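Local atomic coordinates of hydroquinone dioxygenase small subunit (PDB entry 4ZXA), a protein that forms, together with a large subunit, hydroquinone 1,2-dioxygenase, a cupin-type enzyme that probably opens the aromatic ring of hydroquinone with dioxygen. Residues 55-60 / 158-163; 66-71 / 140-145; 78-83 / 132-137. One frame throughout, in Å; residues are numbered along the deposited sequence.

Interaction 1. Residues 55-60 / 158-163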
loop_
_atom_site.group_PDB
_atom_site.type_symbol
_atom_site.label_atom_id
_atom_site.label_comp_id
_atom_site.label_asym_id
_atom_site.label_seq_id
_atom_site.Cartn_x
_atom_site.Cartn_y
_atom_site.Cartn_z
ATOM N N VAL A 55 -10.587 28.253 -20.518
ATOM C CA VAL A 55 -9.602 27.207 -20.238
ATOM C C VAL A 55 -10.280 25.963 -19.675
ATOM O O VAL A 55 -9.682 24.893 -19.619
ATOM C CB VAL A 55 -8.478 27.702 -19.287
ATOM C CG1 VAL A 55 -7.644 28.775 -19.992
ATOM C CG2 VAL A 55 -9.060 28.271 -18.009
ATOM N N GLY A 56 -11.543 26.101 -19.286
ATOM C CA GLY A 56 -12.338 24.956 -18.890
ATOM C C GLY A 56 -13.760 25.123 -19.382
ATOM O O GLY A 56 -14.340 26.208 -19.255
ATOM N N LEU A 57 -14.331 24.054 -19.939
ATOM C CA LEU A 57 -15.705 24.090 -20.430
ATOM C C LEU A 57 -16.489 22.817 -20.078
ATOM O O LEU A 57 -16.121 21.716 -20.498
ATOM C CB LEU A 57 -15.717 24.313 -21.942
ATOM C CG LEU A 57 -17.090 24.265 -22.606
ATOM C CD1 LEU A 57 -18.027 25.299 -22.003
ATOM C CD2 LEU A 57 -16.938 24.479 -24.106
ATOM N N ASN A 58 -17.569 22.969 -19.312
ATOM C CA ASN A 58 -18.375 21.810 -18.908
ATOM C C ASN A 58 -19.856 22.088 -19.048
ATOM O O ASN A 58 -20.433 22.850 -18.262
ATOM C CB ASN A 58 -18.048 21.371 -17.472
ATOM C CG ASN A 58 -18.596 19.982 -17.145
ATOM O OD1 ASN A 58 -19.614 19.568 -17.692
ATOM N ND2 ASN A 58 -17.912 19.255 -16.265
ATOM N N LEU A 59 -20.474 21.482 -20.055
ATOM C CA LEU A 59 -21.890 21.723 -20.299
ATOM C C LEU A 59 -22.248 23.220 -20.256
ATOM O O LEU A 59 -23.237 23.619 -19.640
ATOM C CB LEU A 59 -22.747 20.959 -19.287
ATOM C CG LEU A 59 -24.188 20.728 -19.758
ATOM C CD1 LEU A 59 -24.208 19.651 -20.841
ATOM C CD2 LEU A 59 -25.100 20.369 -18.596
ATOM N N GLY A 60 -21.436 24.056 -20.893
ATOM C CA GLY A 60 -21.774 25.460 -20.986
ATOM C C GLY A 60 -21.292 26.293 -19.822
ATOM O O GLY A 60 -21.368 27.511 -19.864
ATOM N N SER A 158 -16.754 35.212 -24.428
ATOM C CA SER A 158 -15.862 34.098 -24.142
ATOM C C SER A 158 -15.102 33.691 -25.387
ATOM O O SER A 158 -15.682 33.484 -26.449
ATOM C CB SER A 158 -16.636 32.914 -23.578
ATOM O OG SER A 158 -17.384 33.298 -22.438
ATOM N N VAL A 159 -13.791 33.579 -25.271
ATOM C CA VAL A 159 -13.009 33.197 -26.427
ATOM C C VAL A 159 -12.517 31.766 -26.271
ATOM O O VAL A 159 -11.911 31.414 -25.256
ATOM C CB VAL A 159 -11.821 34.159 -26.652
ATOM C CG1 VAL A 159 -11.156 33.884 -28.007
ATOM C CG2 VAL A 159 -12.303 35.600 -26.567
ATOM N N GLU A 160 -12.790 30.944 -27.275
ATOM C CA GLU A 160 -12.242 29.606 -27.307
ATOM C C GLU A 160 -11.099 29.538 -28.307
ATOM O O GLU A 160 -11.225 29.985 -29.453
ATOM C CB GLU A 160 -13.317 28.586 -27.675
ATOM C CG GLU A 160 -14.363 28.364 -26.594
ATOM C CD GLU A 160 -15.446 27.396 -27.046
ATOM O OE1 GLU A 160 -16.381 27.835 -27.744
ATOM O OE2 GLU A 160 -15.352 26.193 -26.730
ATOM N N LYS A 161 -9.974 28.986 -27.870
ATOM C CA LYS A 161 -8.849 28.779 -28.766
ATOM C C LYS A 161 -8.040 27.594 -28.286
ATOM O O LYS A 161 -6.828 27.698 -28.052
ATOM C CB LYS A 161 -7.983 30.041 -28.879
ATOM C CG LYS A 161 -7.677 30.781 -27.567
ATOM C CD LYS A 161 -6.290 31.415 -27.639
ATOM C CE LYS A 161 -6.238 32.812 -27.018
ATOM N NZ LYS A 161 -4.802 33.276 -26.830
ATOM N N TRP A 162 -8.731 26.466 -28.142
ATOM C CA TRP A 162 -8.139 25.262 -27.576
ATOM C C TRP A 162 -6.843 24.860 -28.279
ATOM O O TRP A 162 -5.831 24.601 -27.634
ATOM C CB TRP A 162 -9.162 24.106 -27.564
ATOM C CG TRP A 162 -10.441 24.481 -26.861
ATOM C CD1 TRP A 162 -11.594 24.906 -27.441
ATOM C CD2 TRP A 162 -10.679 24.485 -25.441
ATOM N NE1 TRP A 162 -12.535 25.185 -26.479
ATOM C CE2 TRP A 162 -12.001 24.936 -25.243
ATOM C CE3 TRP A 162 -9.896 24.160 -24.319
ATOM C CZ2 TRP A 162 -12.570 25.062 -23.972
ATOM C CZ3 TRP A 162 -10.458 24.289 -23.059
ATOM C CH2 TRP A 162 -11.787 24.738 -22.896
ATOM N N ALA A 163 -6.862 24.817 -29.602
ATOM C CA ALA A 163 -5.697 24.338 -30.340
ATOM C C ALA A 163 -4.473 25.200 -30.045
ATOM O O ALA A 163 -3.339 24.729 -30.110
ATOM C CB ALA A 163 -5.987 24.281 -31.839
#
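Trp162, at the start of the C-terminal helix 162-165, lays the six-membered end of its indole against Val55, Gly56 and Leu57 of strand 52-58 in the cupin beta barrel. Val55 and Gly56 together face Val63 and form a classic beta bulge, so the ring meets the strand where its regular pairing is broken. From CB, a chi1 of -54° sets CG anti to the carbonyl carbon and swings the indole from the helix start across to strand 52-58. On the pyrrole side, NE1 gives a nearly straight hydrogen bond (172°) to Glu160 OE2 at 3.0 Å. The acceptor lies in the ring plane, while the N-H arrives on the anti side of the carboxylate, 29° out of its plane. A bond this straight is likely to fix the turn of the indole. Farther out, CZ2 packs obliquely on Leu57 CB at 3.8 Å, and next along the ring CH2 stands 3.9 Å from the backbone N of Gly56. The Trp162 side chain also packs on Val54 and on Ile337 of the large subunit, which places the contact at the subunit interface. Glu160 has a second mate: its OE1 makes a salt bridge to Lys154, which leaves OE2 for the indole. The side chains of Leu57 and Glu160 cross at about a right angle, with Leu57 CD2 3.5 Å from Glu160 OE2. At the far end of the indole, Val55 O stands at the ring edge, near its plane, 3.6 Å from Trp162 CZ3.

Interaction 2. Residues 66-71 / 140-145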
loop_
_atom_site.group_PDB
_atom_site.type_symbol
_atom_site.label_atom_id
_atom_site.label_comp_id
_atom_site.label_asym_id
_atom_site.label_seq_id
_atom_site.Cartn_x
_atom_site.Cartn_y
_atom_site.Cartn_z
ATOM N N LEU A 66 -8.231 35.573 -17.430
ATOM C CA LEU A 66 -8.049 36.949 -17.904
ATOM C C LEU A 66 -6.660 37.493 -17.584
ATOM O O LEU A 66 -6.142 37.332 -16.457
ATOM C CB LEU A 66 -9.103 37.900 -17.324
ATOM C CG LEU A 66 -10.550 37.778 -17.795
ATOM C CD1 LEU A 66 -11.155 36.463 -17.328
ATOM C CD2 LEU A 66 -11.368 38.951 -17.279
ATOM N N ARG A 67 -6.065 38.145 -18.580
ATOM C CA ARG A 67 -4.852 38.910 -18.358
ATOM C C ARG A 67 -5.248 40.296 -17.857
ATOM O O ARG A 67 -5.772 41.115 -18.615
ATOM C CB ARG A 67 -4.029 39.016 -19.645
ATOM C CG ARG A 67 -2.695 39.725 -19.470
ATOM C CD ARG A 67 -2.045 40.109 -20.803
ATOM N NE ARG A 67 -0.932 41.017 -20.555
ATOM C CZ ARG A 67 0.285 40.616 -20.212
ATOM N NH1 ARG A 67 0.541 39.312 -20.124
ATOM N NH2 ARG A 67 1.243 41.508 -19.969
ATOM N N ALA A 68 -5.014 40.553 -16.575
ATOM C CA ALA A 68 -5.331 41.852 -15.996
ATOM C C ALA A 68 -4.201 42.859 -16.266
ATOM O O ALA A 68 -3.096 42.753 -15.715
ATOM C CB ALA A 68 -5.592 41.713 -14.498
ATOM N N GLU A 69 -4.488 43.827 -17.128
ATOM C CA GLU A 69 -3.522 44.857 -17.483
ATOM C C GLU A 69 -4.260 46.139 -17.837
ATOM O O GLU A 69 -4.974 46.210 -18.838
ATOM C CB GLU A 69 -2.652 44.404 -18.655
ATOM C CG GLU A 69 -1.563 45.402 -19.017
ATOM C CD GLU A 69 -0.687 44.925 -20.161
ATOM O OE1 GLU A 69 -0.931 43.803 -20.667
ATOM O OE2 GLU A 69 0.244 45.669 -20.552
ATOM N N GLY A 70 -4.097 47.156 -17.009
ATOM C CA GLY A 70 -4.843 48.375 -17.224
ATOM C C GLY A 70 -6.259 48.261 -16.695
ATOM O O GLY A 70 -6.495 47.686 -15.634
ATOM N N GLN A 71 -7.208 48.812 -17.439
ATOM C CA GLN A 71 -8.579 48.889 -16.964
ATOM C C GLN A 71 -9.485 48.145 -17.921
ATOM O O GLN A 71 -9.434 48.387 -19.124
ATOM C CB GLN A 71 -9.006 50.340 -16.885
ATOM C CG GLN A 71 -10.342 50.578 -16.244
ATOM C CD GLN A 71 -10.854 51.974 -16.548
ATOM O OE1 GLN A 71 -10.965 52.359 -17.717
ATOM N NE2 GLN A 71 -11.152 52.747 -15.502
ATOM N N PHE A 140 -12.412 46.013 -13.750
ATOM C CA PHE A 140 -11.102 45.606 -13.247
ATOM C C PHE A 140 -10.024 46.682 -13.476
ATOM O O PHE A 140 -9.885 47.210 -14.586
ATOM C CB PHE A 140 -10.661 44.321 -13.950
ATOM C CG PHE A 140 -11.520 43.112 -13.646
ATOM C CD1 PHE A 140 -11.830 42.763 -12.342
ATOM C CD2 PHE A 140 -12.001 42.313 -14.673
ATOM C CE1 PHE A 140 -12.605 41.645 -12.074
ATOM C CE2 PHE A 140 -12.781 41.198 -14.411
ATOM C CZ PHE A 140 -13.081 40.864 -13.115
ATOM N N GLU A 141 -9.258 46.980 -12.424
ATOM C CA GLU A 141 -8.133 47.921 -12.475
ATOM C C GLU A 141 -6.822 47.227 -12.127
ATOM O O GLU A 141 -6.689 46.680 -11.037
ATOM C CB GLU A 141 -8.320 49.024 -11.436
ATOM C CG GLU A 141 -9.495 49.935 -11.666
ATOM C CD GLU A 141 -9.307 50.812 -12.882
ATOM O OE1 GLU A 141 -8.212 50.756 -13.503
ATOM O OE2 GLU A 141 -10.265 51.545 -13.213
ATOM N N ALA A 142 -5.836 47.291 -13.011
ATOM C CA ALA A 142 -4.559 46.636 -12.749
ATOM C C ALA A 142 -3.366 47.501 -13.161
ATOM O O ALA A 142 -3.163 47.763 -14.352
ATOM C CB ALA A 142 -4.505 45.282 -13.452
ATOM N N SER A 143 -2.575 47.929 -12.180
ATOM C CA SER A 143 -1.389 48.746 -12.440
ATOM C C SER A 143 -0.306 47.902 -13.080
ATOM O O SER A 143 0.418 48.365 -13.968
ATOM C CB SER A 143 -0.846 49.355 -11.144
ATOM O OG SER A 143 -1.854 50.074 -10.462
ATOM N N ARG A 144 -0.192 46.662 -12.609
ATOM C CA ARG A 144 0.812 45.728 -13.111
ATOM C C ARG A 144 0.146 44.481 -13.659
ATOM O O ARG A 144 -0.934 44.104 -13.215
ATOM C CB ARG A 144 1.800 45.356 -12.006
ATOM C CG ARG A 144 2.473 46.568 -11.365
ATOM C CD ARG A 144 3.744 46.199 -10.594
ATOM N NE ARG A 144 4.306 47.365 -9.913
ATOM C CZ ARG A 144 3.725 47.981 -8.884
ATOM N NH1 ARG A 144 2.560 47.538 -8.419
ATOM N NH2 ARG A 144 4.302 49.040 -8.320
ATOM N N PRO A 145 0.791 43.834 -14.634
ATOM C CA PRO A 145 0.206 42.640 -15.250
ATOM C C PRO A 145 -0.081 41.554 -14.208
ATOM O O PRO A 145 0.787 41.202 -13.403
ATOM C CB PRO A 145 1.300 42.174 -16.227
ATOM C CG PRO A 145 2.148 43.392 -16.475
ATOM C CD PRO A 145 2.129 44.140 -15.170
#
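Gln71 and Glu141 lie side by side and point the same way from an antiparallel non-hydrogen-bonded pair. Gln71 NE2 donates to Glu141 OE2 at 2.7 Å, on the syn side of the carboxylate and 16° out of its plane; the amide and carboxylate planes are 53° apart. Gln71 is extended, whereas Glu141 bends at chi2 (-69°), which brings its carboxylate beside the Gln71 chain. Glu141 OE2 also lies close to Glu93 OE2, a like charge that the amide N-H may partly offset. Replacing Glu141 by an alanine would take this acceptor away and would probably leave the Gln71 amide without its mate and free to turn. In the adjoining hydrogen-bonded pair, Gly70 N reaches Ala142 O at 2.9 Å, and Ala142 N returns the bond to Gly70 O at 2.7 Å. Gly70 O is gripped a second time by the hydroxyl of Tyr50. At the other end, Arg67 NE meets Glu69 OE1 in the plane of the guanidinium at 2.8 Å as a salt bridge, NH1 bonds to Ala44 O, and NH2 stands 3.8 Å from Pro145 CB. Ala68 O receives a CA-H...O contact from Pro145 CA at 3.3 Å. Inside, Leu66 CD2 touches Phe140 CE2 at 3.9 Å, and both residues pack on Ile148. Gly70 has a positive phi, where a side chain would press on the preceding carbonyl. Here the chain turns the corner from strand 61-69 to strand 71-76, and at 143-144 it turns again, passages between two facing sheets typical of the cupin beta barrel.

Interaction 3. Residues 78-83 / 132-137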
loop_
_atom_site.group_PDB
_atom_site.type_symbol
_atom_site.label_atom_id
_atom_site.label_comp_id
_atom_site.label_asym_id
_atom_site.label_seq_id
_atom_site.Cartn_x
_atom_site.Cartn_y
_atom_site.Cartn_z
ATOM N N ALA A 78 -26.541 38.308 -15.588
ATOM C CA ALA A 78 -27.832 38.136 -14.942
ATOM C C ALA A 78 -27.735 37.168 -13.770
ATOM O O ALA A 78 -28.693 36.992 -13.024
ATOM C CB ALA A 78 -28.874 37.656 -15.953
ATOM N N HIS A 79 -26.575 36.540 -13.609
ATOM C CA HIS A 79 -26.360 35.597 -12.504
ATOM C C HIS A 79 -25.043 35.895 -11.804
ATOM O O HIS A 79 -24.218 36.633 -12.325
ATOM C CB HIS A 79 -26.327 34.182 -13.047
ATOM C CG HIS A 79 -25.337 34.008 -14.146
ATOM N ND1 HIS A 79 -23.976 33.978 -13.922
ATOM C CD2 HIS A 79 -25.502 33.891 -15.485
ATOM C CE1 HIS A 79 -23.349 33.830 -15.074
ATOM N NE2 HIS A 79 -24.252 33.781 -16.040
ATOM N N ASP A 80 -24.841 35.326 -10.626
ATOM C CA ASP A 80 -23.555 35.448 -9.942
ATOM C C ASP A 80 -22.363 34.956 -10.771
ATOM O O ASP A 80 -22.465 33.987 -11.543
ATOM C CB ASP A 80 -23.583 34.675 -8.637
ATOM C CG ASP A 80 -24.484 35.308 -7.605
ATOM O OD1 ASP A 80 -24.700 36.530 -7.692
ATOM O OD2 ASP A 80 -24.964 34.587 -6.701
ATOM N N GLU A 81 -21.230 35.632 -10.594
ATOM C CA GLU A 81 -19.937 35.217 -11.145
ATOM C C GLU A 81 -18.900 35.343 -10.043
ATOM O O GLU A 81 -19.157 35.951 -9.001
ATOM C CB GLU A 81 -19.530 36.100 -12.327
ATOM C CG GLU A 81 -20.347 35.883 -13.583
ATOM C CD GLU A 81 -20.182 37.015 -14.581
ATOM O OE1 GLU A 81 -20.432 38.180 -14.201
ATOM O OE2 GLU A 81 -19.807 36.748 -15.746
ATOM N N PHE A 82 -17.721 34.779 -10.258
ATOM C CA PHE A 82 -16.689 34.879 -9.243
ATOM C C PHE A 82 -15.334 35.125 -9.877
ATOM O O PHE A 82 -15.090 34.707 -11.005
ATOM C CB PHE A 82 -16.654 33.602 -8.417
ATOM C CG PHE A 82 -17.941 33.296 -7.729
ATOM C CD1 PHE A 82 -18.194 33.794 -6.460
ATOM C CD2 PHE A 82 -18.910 32.521 -8.353
ATOM C CE1 PHE A 82 -19.393 33.515 -5.808
ATOM C CE2 PHE A 82 -20.113 32.243 -7.721
ATOM C CZ PHE A 82 -20.358 32.736 -6.441
ATOM N N ALA A 83 -14.452 35.804 -9.155
ATOM C CA ALA A 83 -13.109 36.067 -9.665
ATOM C C ALA A 83 -12.079 35.700 -8.616
ATOM O O ALA A 83 -12.228 36.066 -7.436
ATOM C CB ALA A 83 -12.960 37.528 -10.062
ATOM N N LEU A 132 -18.931 38.414 -7.704
ATOM C CA LEU A 132 -19.405 39.375 -8.683
ATOM C C LEU A 132 -20.927 39.251 -8.742
ATOM O O LEU A 132 -21.460 38.499 -9.556
ATOM C CB LEU A 132 -18.784 39.081 -10.047
ATOM C CG LEU A 132 -17.252 39.069 -10.018
ATOM C CD1 LEU A 132 -16.692 38.513 -11.319
ATOM C CD2 LEU A 132 -16.688 40.468 -9.732
ATOM N N PRO A 133 -21.629 39.998 -7.875
ATOM C CA PRO A 133 -23.075 39.847 -7.652
ATOM C C PRO A 133 -23.871 40.038 -8.938
ATOM O O PRO A 133 -23.554 40.934 -9.741
ATOM C CB PRO A 133 -23.416 40.979 -6.678
ATOM C CG PRO A 133 -22.092 41.446 -6.121
ATOM C CD PRO A 133 -21.077 41.179 -7.192
ATOM N N ALA A 134 -24.894 39.206 -9.128
ATOM C CA ALA A 134 -25.761 39.346 -10.283
ATOM C C ALA A 134 -26.467 40.691 -10.224
ATOM O O ALA A 134 -26.924 41.118 -9.155
ATOM C CB ALA A 134 -26.787 38.207 -10.339
ATOM N N GLY A 135 -26.555 41.353 -11.375
ATOM C CA GLY A 135 -27.271 42.610 -11.472
ATOM C C GLY A 135 -26.418 43.796 -11.054
ATOM O O GLY A 135 -26.924 44.864 -10.655
ATOM N N SER A 136 -25.109 43.605 -11.129
ATOM C CA SER A 136 -24.194 44.685 -10.846
ATOM C C SER A 136 -23.330 44.828 -12.076
ATOM O O SER A 136 -23.279 43.924 -12.911
ATOM C CB SER A 136 -23.341 44.365 -9.632
ATOM O OG SER A 136 -22.320 43.457 -9.991
ATOM N N ALA A 137 -22.690 45.981 -12.220
ATOM C CA ALA A 137 -21.649 46.118 -13.225
ATOM C C ALA A 137 -20.337 46.137 -12.463
ATOM O O ALA A 137 -20.275 46.639 -11.334
ATOM C CB ALA A 137 -21.833 47.387 -14.028
HETATM O O HOH W 1 -21.945 39.188 -12.402
#
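Glu81 and Leu132 form an antiparallel hydrogen-bonded pair where strand 128-132, outermost in its sheet of the cupin barrel, ends in a type II beta turn from Pro133 to Ser136. Leu132 N donates to Glu81 O at 2.8 Å, and Glu81 N to Leu132 O at 3.1 Å. On the same face of the sheet the two CB atoms sit 3.8 Å apart, and Leu132, with CG anti to its carbonyl carbon (chi1 -56°), runs CD1 along to Ala83 CB; Phe94 packs on it from strand 89-97. Past the pair, Ala134 turns its methyl onto the backbone of His79, while its N-H meets Asp80 OD1 at 3.0 Å, nearly along the C-O direction. The other oxygen of Asp80 is held by a salt bridge to Arg174 of the large subunit, so one carboxylate ties the turn to the partner chain. The His79 ring holds the Asp80 backbone: ND1 donates to Asp80 O at 2.8 Å, well above the carbonyl plane, and NE2 bonds to Gly106 N. The Glu81 carboxylate is buried and well supplied, with OE2 bonded to Thr152 and OE1 to the Tyr138 hydroxyl. A water lies 2.6 Å from Glu81 OE1 and 3.0 Å from Leu132 O. Within the turn, Ser136 OG closes back on Pro133 O at 2.8 Å.

All three contacts reach the same sheet of the cupin barrel. Interactions 2 and 3 are nested along the chain inside the loop closed by interaction 1, and interaction 3 lies inside that of interaction 2. Interactions 2 and 3 share strand 136-142, and their segments adjoin in sequence, although their centres are about 19 Å apart. Interactions 1 and 2 lie on opposite sides of the chain's centre, with centres about 22 Å apart, joined through the neighbouring strands 52-58 and 61-69. The centres of interactions 1 and 3 are about 20 Å apart; both meet the large subunit, whereas no other chain of the assembly touches interaction 2.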